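Local coordinates for glyoxalase family protein, putative (Bacillus anthracis, PDB 2QQZ) that is of unknown function but belongs to the glyoxalase/bleomycin resistance/dioxygenase superfamily and assembles as two copies with a beta-sheet shared between them, at residues F109-P114 with I119-N124; C51-G56 with I60-E65; D12-A17 with A74-Y79; E85-L90 with I95-D100. One frame throughout, in Å; residues are numbered along the deposited sequence. Where two conformers were deposited one is given.

Interaction 1: residues F109-P114 with I119-N124; sequences FYVSDP and IEFMEN
Phe109 and Phe121 meet obliquely, ring planes 44° apart and centroids 5.6 Å from each other, which makes them neither a stack nor an edge-to-face pair. Phe109 CG lies between its backbone N and carbonyl carbon (chi1 66°), a torsion that swings the ring over the partner strand. Phe121 CB then sits above one face of that ring in a CH-pi contact, and Phe109 CE1 comes to 3.7 Å from Phe121 CD2. Val111 joins the same group from another direction: its CG2 touches the rim of the Phe121 ring, near the ring plane and 3.7 Å from CE2, while also lying 4.1 Å from Ile119 CB. The four residues line one face of a beta hairpin, the central antiparallel pair in the four-stranded sheet of a beta-alpha-beta-beta-beta module, and helix 83-92 covers Phe109 there. Backbone evidence for the register is reciprocal bonding at two pairs, with Phe121 N to Phe109 O at 2.9 Å and Ile119 N to Val111 O at 2.9 Å. On the other face Tyr110 and Glu120 run side by side in the same direction, but the carboxylate is turned 86° to the ring. Glu120 OE1 reaches the ring edge in its plane, 3.6 Å from Tyr110 CE1; the same oxygen is hydrogen-bonded to His75 NE2, and Tyr110 has a cation-pi partner in Arg118.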
# COMPACT_ATOMS: atom_id res chain seq x y z
N PHE A 109 -1.42 -15.21 3.67
CA PHE A 109 -0.17 -15.76 3.15
C PHE A 109 0.51 -14.72 2.26
O PHE A 109 -0.16 -13.76 1.77
CB PHE A 109 -0.41 -17.07 2.39
CG PHE A 109 -1.21 -16.93 1.11
CD1 PHE A 109 -0.58 -16.65 -0.10
CD2 PHE A 109 -2.59 -17.09 1.11
CE1 PHE A 109 -1.30 -16.57 -1.27
CE2 PHE A 109 -3.35 -16.98 -0.07
CZ PHE A 109 -2.71 -16.70 -1.25
N TYR A 110 1.81 -14.92 2.02
CA TYR A 110 2.58 -13.98 1.21
C TYR A 110 3.01 -14.70 -0.04
O TYR A 110 3.22 -15.91 -0.04
CB TYR A 110 3.84 -13.53 1.94
CG TYR A 110 3.60 -13.07 3.34
CD1 TYR A 110 2.82 -11.94 3.58
CD2 TYR A 110 4.21 -13.70 4.42
CE1 TYR A 110 2.60 -11.48 4.87
CE2 TYR A 110 4.01 -13.22 5.74
CZ TYR A 110 3.19 -12.13 5.94
OH TYR A 110 2.95 -11.60 7.21
N VAL A 111 3.18 -13.94 -1.10
CA VAL A 111 3.87 -14.38 -2.29
C VAL A 111 4.85 -13.26 -2.66
O VAL A 111 4.74 -12.13 -2.17
CB VAL A 111 2.89 -14.66 -3.45
CG1 VAL A 111 1.78 -15.56 -3.00
CG2 VAL A 111 2.29 -13.37 -3.98
N SER A 112 5.80 -13.57 -3.53
CA SER A 112 6.65 -12.56 -4.16
C SER A 112 6.19 -12.38 -5.61
O SER A 112 5.91 -13.35 -6.33
CB SER A 112 8.12 -13.01 -4.16
OG SER A 112 8.61 -13.08 -2.81
N ASP A 113 6.12 -11.15 -6.09
CA ASP A 113 5.84 -10.97 -7.53
C ASP A 113 7.14 -11.31 -8.31
O ASP A 113 8.15 -11.70 -7.69
CB ASP A 113 5.30 -9.55 -7.87
CG ASP A 113 6.35 -8.43 -7.70
OD1 ASP A 113 7.57 -8.74 -7.59
OD2 ASP A 113 5.95 -7.24 -7.76
N PRO A 114 7.12 -11.21 -9.66
CA PRO A 114 8.29 -11.57 -10.44
C PRO A 114 9.53 -10.71 -10.10
O PRO A 114 10.64 -11.14 -10.44
CB PRO A 114 7.82 -11.31 -11.87
CG PRO A 114 6.41 -11.45 -11.78
CD PRO A 114 6.03 -10.79 -10.55
N ILE A 119 3.81 -9.45 -1.46
CA ILE A 119 2.38 -9.10 -1.54
C ILE A 119 1.73 -10.07 -0.53
O ILE A 119 2.12 -11.25 -0.50
CB ILE A 119 1.79 -9.49 -2.93
CG1 ILE A 119 2.50 -8.71 -4.02
CG2 ILE A 119 0.25 -9.26 -2.96
CD1 ILE A 119 2.40 -7.18 -3.88
N GLU A 120 0.77 -9.57 0.24
CA GLU A 120 0.02 -10.39 1.18
C GLU A 120 -1.44 -10.49 0.75
O GLU A 120 -2.02 -9.52 0.20
CB GLU A 120 0.08 -9.74 2.53
CG GLU A 120 -0.87 -10.43 3.60
CD GLU A 120 -0.86 -9.68 4.90
OE1 GLU A 120 0.11 -8.87 5.10
OE2 GLU A 120 -1.83 -9.85 5.69
N PHE A 121 -1.99 -11.70 0.89
CA PHE A 121 -3.41 -11.97 0.70
C PHE A 121 -4.01 -12.44 2.02
O PHE A 121 -3.40 -13.27 2.74
CB PHE A 121 -3.56 -12.99 -0.41
CG PHE A 121 -3.00 -12.52 -1.73
CD1 PHE A 121 -3.65 -11.52 -2.46
CD2 PHE A 121 -1.82 -13.04 -2.22
CE1 PHE A 121 -3.15 -11.09 -3.68
CE2 PHE A 121 -1.32 -12.60 -3.41
CZ PHE A 121 -1.99 -11.62 -4.14
N MSE A 122 -5.18 -11.88 2.37
CA MSE A 122 -5.84 -12.23 3.63
C MSE A 122 -7.37 -12.31 3.52
O MSE A 122 -7.94 -11.65 2.69
CB MSE A 122 -5.54 -11.18 4.68
CG MSE A 122 -5.93 -9.78 4.23
SE MSE A 122 -5.78 -8.69 5.85
CE MSE A 122 -7.60 -9.03 6.61
N GLU A 123 -8.00 -13.08 4.42
CA GLU A 123 -9.44 -13.06 4.59
C GLU A 123 -9.77 -13.29 6.05
O GLU A 123 -9.08 -14.07 6.73
CB GLU A 123 -10.07 -14.14 3.69
CG GLU A 123 -11.59 -14.08 3.62
CD GLU A 123 -12.18 -15.19 2.78
OE1 GLU A 123 -11.53 -16.24 2.61
OE2 GLU A 123 -13.32 -15.02 2.31
N ASN A 124 -10.78 -12.62 6.57
CA ASN A 124 -11.26 -12.99 7.91
C ASN A 124 -11.79 -14.42 7.96
O ASN A 124 -12.40 -14.93 6.98
CB ASN A 124 -12.32 -12.01 8.39
CG ASN A 124 -11.81 -10.60 8.38
OD1 ASN A 124 -10.66 -10.35 8.71
ND2 ASN A 124 -12.64 -9.67 7.95

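Interaction 2: residues C51-G56 with I60-E65; sequences CWFKCG and IHIGVE. With SO4 (sulfate ion), chain C.
The beta hairpin of strands 51-55 and 58-64 brings Trp52 and His61 together as a non-hydrogen-bonded antiparallel pair, within the four-stranded sheet of the first beta-alpha-beta-beta-beta module of a glyoxalase-type fold. Their rings form a face-to-face stack: the five-membered ring of Trp52 and the imidazole have centroids 3.4 Å apart and planes inclined by 7°. Trp52 CE2 lies over the centre of the imidazole, and His61 CE1 projects over the rim of the indole. Although Trp52 NE1 is near His61 ND1, the angle is too poor for a bond, so the contact is one of ring faces. The opposite imidazole face stacks on His13, and His61 NE2 is hydrogen-bonded to Glu59; stacking and this bond together should fix the ring's rotation.

On the reverse face of the hairpin the Phe53 ring turns its edge to Ile62, with CE2 3.9 Å from CG1. Reciprocal backbone bonds flank the stack: Ile62 N to Cys51 O is 2.7 Å, and Phe53 N to Ile60 O is 2.9 Å. Cys51 N returns the bond to Ile62 O.

Trp52 NE1 gives its N-H to O1 of a sulfate, probably from the crystallisation liquor, in a bent bond of 2.9 Å with an N-H...O angle of 136°; Lys41 and Arg48 hold the same anion. A water also lies at the indole edge, near its plane: it donates to Ile62 O at 2.6 Å and to sulfate O3 at 2.9 Å, and takes a weak share of the Trp52 NE1 N-H.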
# COMPACT_ATOMS: atom_id res chain seq x y z
N CYS A 51 2.44 -0.40 -15.42
CA CYS A 51 1.04 -0.72 -15.63
C CYS A 51 0.22 -0.61 -14.36
O CYS A 51 0.76 -0.60 -13.25
CB CYS A 51 0.84 -2.08 -16.31
SG CYS A 51 2.15 -3.25 -16.19
N TRP A 52 -1.10 -0.51 -14.56
CA TRP A 52 -2.07 -0.32 -13.48
C TRP A 52 -3.05 -1.46 -13.53
O TRP A 52 -3.43 -1.90 -14.60
CB TRP A 52 -2.84 0.99 -13.70
CG TRP A 52 -2.01 2.25 -13.46
CD1 TRP A 52 -0.65 2.32 -13.31
CD2 TRP A 52 -2.50 3.61 -13.32
NE1 TRP A 52 -0.26 3.62 -13.07
CE2 TRP A 52 -1.36 4.45 -13.12
CE3 TRP A 52 -3.80 4.20 -13.41
CZ2 TRP A 52 -1.46 5.86 -12.96
CZ3 TRP A 52 -3.91 5.60 -13.23
CH2 TRP A 52 -2.74 6.41 -13.01
N PHE A 53 -3.47 -1.92 -12.35
CA PHE A 53 -4.41 -3.04 -12.26
C PHE A 53 -5.47 -2.64 -11.25
O PHE A 53 -5.16 -1.93 -10.31
CB PHE A 53 -3.73 -4.36 -11.87
CG PHE A 53 -2.67 -4.77 -12.84
CD1 PHE A 53 -2.98 -5.59 -13.92
CD2 PHE A 53 -1.37 -4.29 -12.71
CE1 PHE A 53 -2.01 -5.93 -14.85
CE2 PHE A 53 -0.38 -4.62 -13.63
CZ PHE A 53 -0.70 -5.45 -14.70
N LYS A 54 -6.71 -3.04 -11.50
CA LYS A 54 -7.84 -2.77 -10.62
C LYS A 54 -7.96 -3.83 -9.53
O LYS A 54 -7.88 -5.01 -9.83
CB LYS A 54 -9.10 -2.80 -11.50
CG LYS A 54 -10.37 -2.45 -10.77
CD LYS A 54 -11.62 -2.68 -11.64
CE LYS A 54 -12.84 -2.73 -10.73
NZ LYS A 54 -13.03 -1.36 -10.15
N CYS A 55 -8.16 -3.43 -8.26
CA CYS A 55 -8.61 -4.34 -7.19
C CYS A 55 -9.77 -3.72 -6.40
O CYS A 55 -9.55 -2.85 -5.53
CB CYS A 55 -7.46 -4.72 -6.24
SG CYS A 55 -6.32 -3.39 -5.83
N GLY A 56 -11.02 -4.09 -6.73
CA GLY A 56 -12.11 -3.52 -6.00
C GLY A 56 -12.12 -2.03 -6.22
O GLY A 56 -11.90 -1.56 -7.35
N ILE A 60 -3.58 -1.00 -8.08
CA ILE A 60 -2.16 -1.18 -7.80
C ILE A 60 -1.45 -0.61 -9.03
O ILE A 60 -1.83 -0.91 -10.14
CB ILE A 60 -1.79 -2.69 -7.50
CG1 ILE A 60 -0.30 -2.79 -7.10
CG2 ILE A 60 -2.08 -3.61 -8.68
CD1 ILE A 60 0.13 -4.19 -6.75
N HIS A 61 -0.46 0.27 -8.82
CA HIS A 61 0.23 0.89 -9.90
C HIS A 61 1.65 0.31 -9.86
O HIS A 61 2.39 0.46 -8.89
CB HIS A 61 0.31 2.43 -9.79
CG HIS A 61 -1.01 3.12 -9.82
ND1 HIS A 61 -1.12 4.49 -9.87
CD2 HIS A 61 -2.28 2.64 -9.97
CE1 HIS A 61 -2.40 4.82 -9.92
NE2 HIS A 61 -3.12 3.72 -10.00
N ILE A 62 2.03 -0.37 -10.93
CA ILE A 62 3.42 -0.88 -11.05
C ILE A 62 4.21 0.21 -11.75
O ILE A 62 3.97 0.50 -12.95
CB ILE A 62 3.49 -2.22 -11.83
CG1 ILE A 62 2.48 -3.27 -11.27
CG2 ILE A 62 4.93 -2.70 -11.86
CD1 ILE A 62 2.70 -3.49 -9.73
N GLY A 63 5.13 0.84 -11.01
CA GLY A 63 5.91 1.95 -11.50
C GLY A 63 7.36 1.54 -11.70
O GLY A 63 7.99 0.87 -10.84
N VAL A 64 7.89 1.96 -12.84
CA VAL A 64 9.22 1.60 -13.32
C VAL A 64 10.25 2.40 -12.51
O VAL A 64 10.07 3.63 -12.30
CB VAL A 64 9.36 1.90 -14.84
CG1 VAL A 64 10.77 2.15 -15.19
CG2 VAL A 64 8.89 0.72 -15.62
N GLU A 65 11.31 1.71 -12.06
CA GLU A 65 12.39 2.37 -11.34
C GLU A 65 13.75 1.89 -11.83
O GLU A 65 14.08 0.69 -11.74
CB GLU A 65 12.26 2.15 -9.82
CG GLU A 65 10.99 2.77 -9.19
CD GLU A 65 10.94 4.32 -9.21
OE1 GLU A 65 11.96 4.97 -9.56
OE2 GLU A 65 9.87 4.89 -8.85
S SO4 C . 2.95 6.17 -12.50
O1 SO4 C . 1.60 5.67 -12.23
O2 SO4 C . 3.17 6.53 -13.92
O3 SO4 C . 3.88 5.08 -12.15
O4 SO4 C . 3.19 7.37 -11.71
O HOH W 1 2.65 2.76 -13.35

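Interaction 3: residues D12-A17 with A74-Y79; sequences DHVQVA and AHPAFY
Val14 packs most closely on Pro76, its CG2 3.8 Å from the ring carbon CB in the conformer described; a second conformer of Val14 exists, so the exact methyl position is less certain. The two side chains cross obliquely. CG2 lies between the backbone N and the carbonyl carbon (chi1 -67° for CG1), and this turns it to the proline. Val16 is the looser partner, with CG2 4.4 Å from Pro76 CG. The backbones stay apart, 7.1 Å between the CA atoms of Val14 and Pro76, and just 112 Å² is buried in total.

Strands 8-18 and 76-80 are, within the chain, outer strands of separate sheets, and each opens one of the paired modules of the glyoxalase-type fold. Both pair antiparallel with strands of the second subunit, so the sheet runs on across the interface. The more exposed residues lie on the side of strand 8-18 away from the proline: Gln15, and Asp12, whose OD2 takes a 2.7 Å bond from His13 ND1 through its anti lone pair.

Between the two segments the chemistry is wholly apolar. Such contacts are only weakly directional, so the placement of the strands probably depends more on their backbone pairing with other strands, including those of the second subunit.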
# COMPACT_ATOMS: atom_id res chain seq x y z
N ASP A 12 -6.31 5.17 -1.99
CA ASP A 12 -6.68 5.17 -3.38
C ASP A 12 -5.93 4.07 -4.15
O ASP A 12 -6.51 3.33 -4.94
CB ASP A 12 -6.39 6.53 -3.99
CG ASP A 12 -6.73 6.58 -5.46
OD1 ASP A 12 -7.87 6.89 -5.78
OD2 ASP A 12 -5.87 6.25 -6.29
N HIS A 13 -4.64 3.97 -3.91
CA HIS A 13 -3.84 2.97 -4.60
C HIS A 13 -2.53 2.80 -3.87
O HIS A 13 -2.20 3.58 -3.00
CB HIS A 13 -3.58 3.34 -6.12
CG HIS A 13 -2.70 4.53 -6.32
ND1 HIS A 13 -3.21 5.81 -6.44
CD2 HIS A 13 -1.36 4.65 -6.47
CE1 HIS A 13 -2.22 6.67 -6.62
NE2 HIS A 13 -1.09 5.99 -6.64
N VAL A 14 -1.81 1.73 -4.21
CA VAL A 14 -0.43 1.53 -3.80
C VAL A 14 0.45 1.49 -5.04
O VAL A 14 0.09 0.92 -6.09
CB VAL A 14 -0.24 0.23 -2.95
CG1 VAL A 14 -0.94 0.38 -1.64
CG2 VAL A 14 -0.77 -1.06 -3.70
N GLN A 15 1.60 2.13 -4.92
CA GLN A 15 2.57 2.12 -5.98
C GLN A 15 3.63 1.08 -5.62
O GLN A 15 4.28 1.21 -4.59
CB GLN A 15 3.16 3.52 -6.20
CG GLN A 15 4.36 3.37 -7.15
CD GLN A 15 4.38 4.39 -8.21
OE1 GLN A 15 3.43 4.53 -8.98
NE2 GLN A 15 5.47 5.12 -8.28
N VAL A 16 3.80 0.06 -6.45
CA VAL A 16 4.80 -1.03 -6.29
C VAL A 16 5.89 -0.82 -7.34
O VAL A 16 5.58 -0.53 -8.50
CB VAL A 16 4.10 -2.39 -6.52
CG1 VAL A 16 5.08 -3.58 -6.58
CG2 VAL A 16 3.03 -2.61 -5.44
N ALA A 17 7.16 -0.89 -6.95
CA ALA A 17 8.22 -0.55 -7.90
C ALA A 17 8.64 -1.82 -8.66
O ALA A 17 8.40 -2.94 -8.17
CB ALA A 17 9.37 0.06 -7.18
N ALA A 74 8.06 -4.67 4.10
CA ALA A 74 6.88 -3.79 3.98
C ALA A 74 6.15 -4.02 2.65
O ALA A 74 6.76 -4.17 1.60
CB ALA A 74 7.30 -2.37 4.06
N HIS A 75 4.81 -4.09 2.68
CA HIS A 75 4.05 -4.50 1.53
C HIS A 75 2.56 -4.08 1.66
O HIS A 75 2.11 -3.74 2.76
CB HIS A 75 4.15 -6.03 1.44
CG HIS A 75 3.54 -6.73 2.61
ND1 HIS A 75 4.21 -6.89 3.81
CD2 HIS A 75 2.32 -7.28 2.79
CE1 HIS A 75 3.43 -7.53 4.67
NE2 HIS A 75 2.27 -7.76 4.07
N PRO A 76 1.82 -4.09 0.54
CA PRO A 76 0.37 -4.02 0.51
C PRO A 76 -0.28 -5.40 0.79
O PRO A 76 0.27 -6.48 0.39
CB PRO A 76 0.08 -3.59 -0.95
CG PRO A 76 1.26 -4.22 -1.70
CD PRO A 76 2.40 -4.12 -0.82
N ALA A 77 -1.46 -5.34 1.43
CA ALA A 77 -2.24 -6.54 1.77
C ALA A 77 -3.65 -6.43 1.16
O ALA A 77 -4.36 -5.44 1.36
CB ALA A 77 -2.30 -6.78 3.29
N PHE A 78 -3.97 -7.43 0.34
CA PHE A 78 -5.21 -7.51 -0.43
C PHE A 78 -6.19 -8.44 0.23
O PHE A 78 -5.81 -9.51 0.68
CB PHE A 78 -4.92 -8.00 -1.84
CG PHE A 78 -4.02 -7.09 -2.57
CD1 PHE A 78 -4.53 -5.96 -3.20
CD2 PHE A 78 -2.67 -7.34 -2.63
CE1 PHE A 78 -3.69 -5.09 -3.89
CE2 PHE A 78 -1.82 -6.45 -3.31
CZ PHE A 78 -2.33 -5.34 -3.93
N TYR A 79 -7.44 -8.00 0.32
CA TYR A 79 -8.52 -8.81 0.87
C TYR A 79 -9.02 -9.72 -0.26
O TYR A 79 -9.28 -9.23 -1.41
CB TYR A 79 -9.67 -7.95 1.44
CG TYR A 79 -10.58 -8.80 2.34
CD1 TYR A 79 -10.34 -8.88 3.71
CD2 TYR A 79 -11.60 -9.60 1.80
CE1 TYR A 79 -11.13 -9.66 4.54
CE2 TYR A 79 -12.40 -10.44 2.64
CZ TYR A 79 -12.14 -10.43 4.01
OH TYR A 79 -12.86 -11.19 4.89

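Interaction 4: residues E85-L90 with I95-D100; sequences EFKQEL and IEVIDD
The Asp99 carboxylate is approached by Lys87 NZ, the two side chains crossing at about a right angle in a salt bridge. NZ is nearer to OD1 than to OD2, which lies 3.1 Å from it; the modelled NZ to OD1 separation of 2.4 Å is too short to be taken literally. The other flat group of note is the Phe86 ring, within the helix: Leu90 CG lies 4.2 Å above one face, offset toward the rim, and the ring meets Phe121 edge-to-face.

Lys87 reaches the aspartate by a bend in its chain. The first two torsions are extended and run CG and CD past Val97, whose CG2 is 3.9 Å from Lys87 CD and 4.0 Å from CG. Only beyond CD does the chain turn, chi3 of 96° directing CE and NZ to Asp99. A further step along, Leu90 CB and Ile95 CB are 4.1 Å apart. Ile95 N also bonds to Leu90 O at 3.1 Å, with an N-H...O angle of 154°, so the chain leaving the helix is tied back to it.

Outside the two segments, Phe109 packs against Lys87 and Asp99, and Glu85 forms a salt bridge with Arg5 of the second subunit. Helix 83-92 links two strands that run the same way, 76-80 and 98-100, at the two outer positions of one sheet, while packing on a face of that sheet: the beta-alpha-beta crossover that begins a glyoxalase-type module.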
# COMPACT_ATOMS: atom_id res chain seq x y z
N GLU A 85 -9.36 -21.38 -1.75
CA GLU A 85 -9.48 -21.72 -3.17
C GLU A 85 -8.55 -20.83 -4.04
O GLU A 85 -7.96 -21.29 -5.02
CB GLU A 85 -10.93 -21.56 -3.59
CG GLU A 85 -11.22 -22.01 -4.98
CD GLU A 85 -12.61 -21.57 -5.48
OE1 GLU A 85 -13.61 -21.76 -4.74
OE2 GLU A 85 -12.69 -21.04 -6.63
N PHE A 86 -8.42 -19.56 -3.67
CA PHE A 86 -7.48 -18.67 -4.37
C PHE A 86 -6.07 -19.21 -4.24
O PHE A 86 -5.36 -19.32 -5.24
CB PHE A 86 -7.57 -17.28 -3.78
CG PHE A 86 -6.57 -16.30 -4.33
CD1 PHE A 86 -6.63 -15.93 -5.67
CD2 PHE A 86 -5.65 -15.69 -3.49
CE1 PHE A 86 -5.75 -14.98 -6.19
CE2 PHE A 86 -4.78 -14.75 -3.98
CZ PHE A 86 -4.84 -14.38 -5.34
N LYS A 87 -5.67 -19.55 -3.01
CA LYS A 87 -4.34 -20.09 -2.74
C LYS A 87 -4.02 -21.38 -3.55
O LYS A 87 -2.92 -21.49 -4.11
CB LYS A 87 -4.16 -20.38 -1.25
CG LYS A 87 -2.70 -20.78 -0.88
CD LYS A 87 -2.50 -20.72 0.61
CE LYS A 87 -2.69 -22.06 1.20
NZ LYS A 87 -2.18 -22.08 2.60
N GLN A 88 -4.95 -22.32 -3.61
CA GLN A 88 -4.72 -23.52 -4.41
C GLN A 88 -4.68 -23.23 -5.91
O GLN A 88 -4.05 -23.99 -6.65
CB GLN A 88 -5.73 -24.63 -4.11
CG GLN A 88 -5.51 -25.32 -2.78
CD GLN A 88 -4.06 -25.71 -2.53
OE1 GLN A 88 -3.38 -26.27 -3.39
NE2 GLN A 88 -3.59 -25.43 -1.32
N GLU A 89 -5.34 -22.16 -6.37
CA GLU A 89 -5.21 -21.75 -7.78
C GLU A 89 -3.81 -21.17 -8.08
O GLU A 89 -3.28 -21.33 -9.20
CB GLU A 89 -6.28 -20.75 -8.21
CG GLU A 89 -7.68 -21.29 -8.28
CD GLU A 89 -7.77 -22.63 -9.01
OE1 GLU A 89 -7.56 -22.65 -10.24
OE2 GLU A 89 -8.04 -23.67 -8.36
N LEU A 90 -3.20 -20.52 -7.10
CA LEU A 90 -1.85 -20.01 -7.26
C LEU A 90 -0.84 -21.16 -7.23
O LEU A 90 0.07 -21.21 -8.05
CB LEU A 90 -1.51 -18.94 -6.21
CG LEU A 90 -2.32 -17.63 -6.22
CD1 LEU A 90 -1.75 -16.65 -5.19
CD2 LEU A 90 -2.46 -16.96 -7.60
N ILE A 95 3.17 -20.97 -8.32
CA ILE A 95 3.52 -19.86 -7.43
C ILE A 95 3.83 -20.34 -6.02
O ILE A 95 3.05 -21.10 -5.44
CB ILE A 95 2.40 -18.78 -7.39
CG1 ILE A 95 2.12 -18.25 -8.81
CG2 ILE A 95 2.77 -17.64 -6.45
CD1 ILE A 95 3.38 -17.62 -9.46
N GLU A 96 4.96 -19.90 -5.47
CA GLU A 96 5.32 -20.26 -4.10
C GLU A 96 4.57 -19.40 -3.08
O GLU A 96 4.59 -18.16 -3.15
CB GLU A 96 6.84 -20.14 -3.91
CG GLU A 96 7.69 -21.12 -4.74
CD GLU A 96 7.86 -22.52 -4.11
OE1 GLU A 96 7.35 -22.79 -2.99
OE2 GLU A 96 8.51 -23.38 -4.75
N VAL A 97 3.91 -20.05 -2.11
CA VAL A 97 3.19 -19.32 -1.06
C VAL A 97 3.78 -19.53 0.33
O VAL A 97 4.27 -20.63 0.67
CB VAL A 97 1.66 -19.55 -1.05
CG1 VAL A 97 1.10 -19.61 -2.46
CG2 VAL A 97 1.30 -20.79 -0.26
N ILE A 98 3.79 -18.48 1.13
CA ILE A 98 4.33 -18.54 2.46
C ILE A 98 3.20 -18.19 3.41
O ILE A 98 2.81 -17.03 3.53
CB ILE A 98 5.53 -17.58 2.68
CG1 ILE A 98 6.68 -17.93 1.73
CG2 ILE A 98 5.99 -17.62 4.18
CD1 ILE A 98 7.80 -16.97 1.80
N ASP A 99 2.70 -19.21 4.11
CA ASP A 99 1.55 -19.06 5.02
C ASP A 99 1.99 -18.25 6.24
O ASP A 99 3.19 -18.19 6.56
CB ASP A 99 1.02 -20.43 5.43
CG ASP A 99 0.27 -21.13 4.31
OD1 ASP A 99 -0.63 -20.55 3.66
OD2 ASP A 99 0.60 -22.32 4.06
N ASP A 100 1.03 -17.61 6.91
CA ASP A 100 1.32 -16.93 8.16
C ASP A 100 0.19 -17.16 9.17
O ASP A 100 -0.98 -16.89 8.87
CB ASP A 100 1.49 -15.44 7.93
CG ASP A 100 1.96 -14.74 9.17
OD1 ASP A 100 1.20 -14.65 10.16
OD2 ASP A 100 3.13 -14.32 9.14

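Overall arrangement
Interactions 1 and 2 are buried hairpins at corresponding places in the two modules, about 16 Å apart between centres and on opposite sides of the chain's centre; both combine backbone bonds with aromatic contacts. Interaction 3, also buried, relies on apolar side chains alone and joins the two sheets. It borders both hairpins: His61 pairs through its backbone with Val14 and Val16, and Glu120 with Phe78. Interaction 4 lies nearer the surface and mixes a salt bridge, one backbone bond and aliphatic packing. It shares a sheet with interaction 1, where Tyr110 N bonds Ile98 O at 2.8 Å, but stays about 10 Å from interaction 2 between nearest atoms.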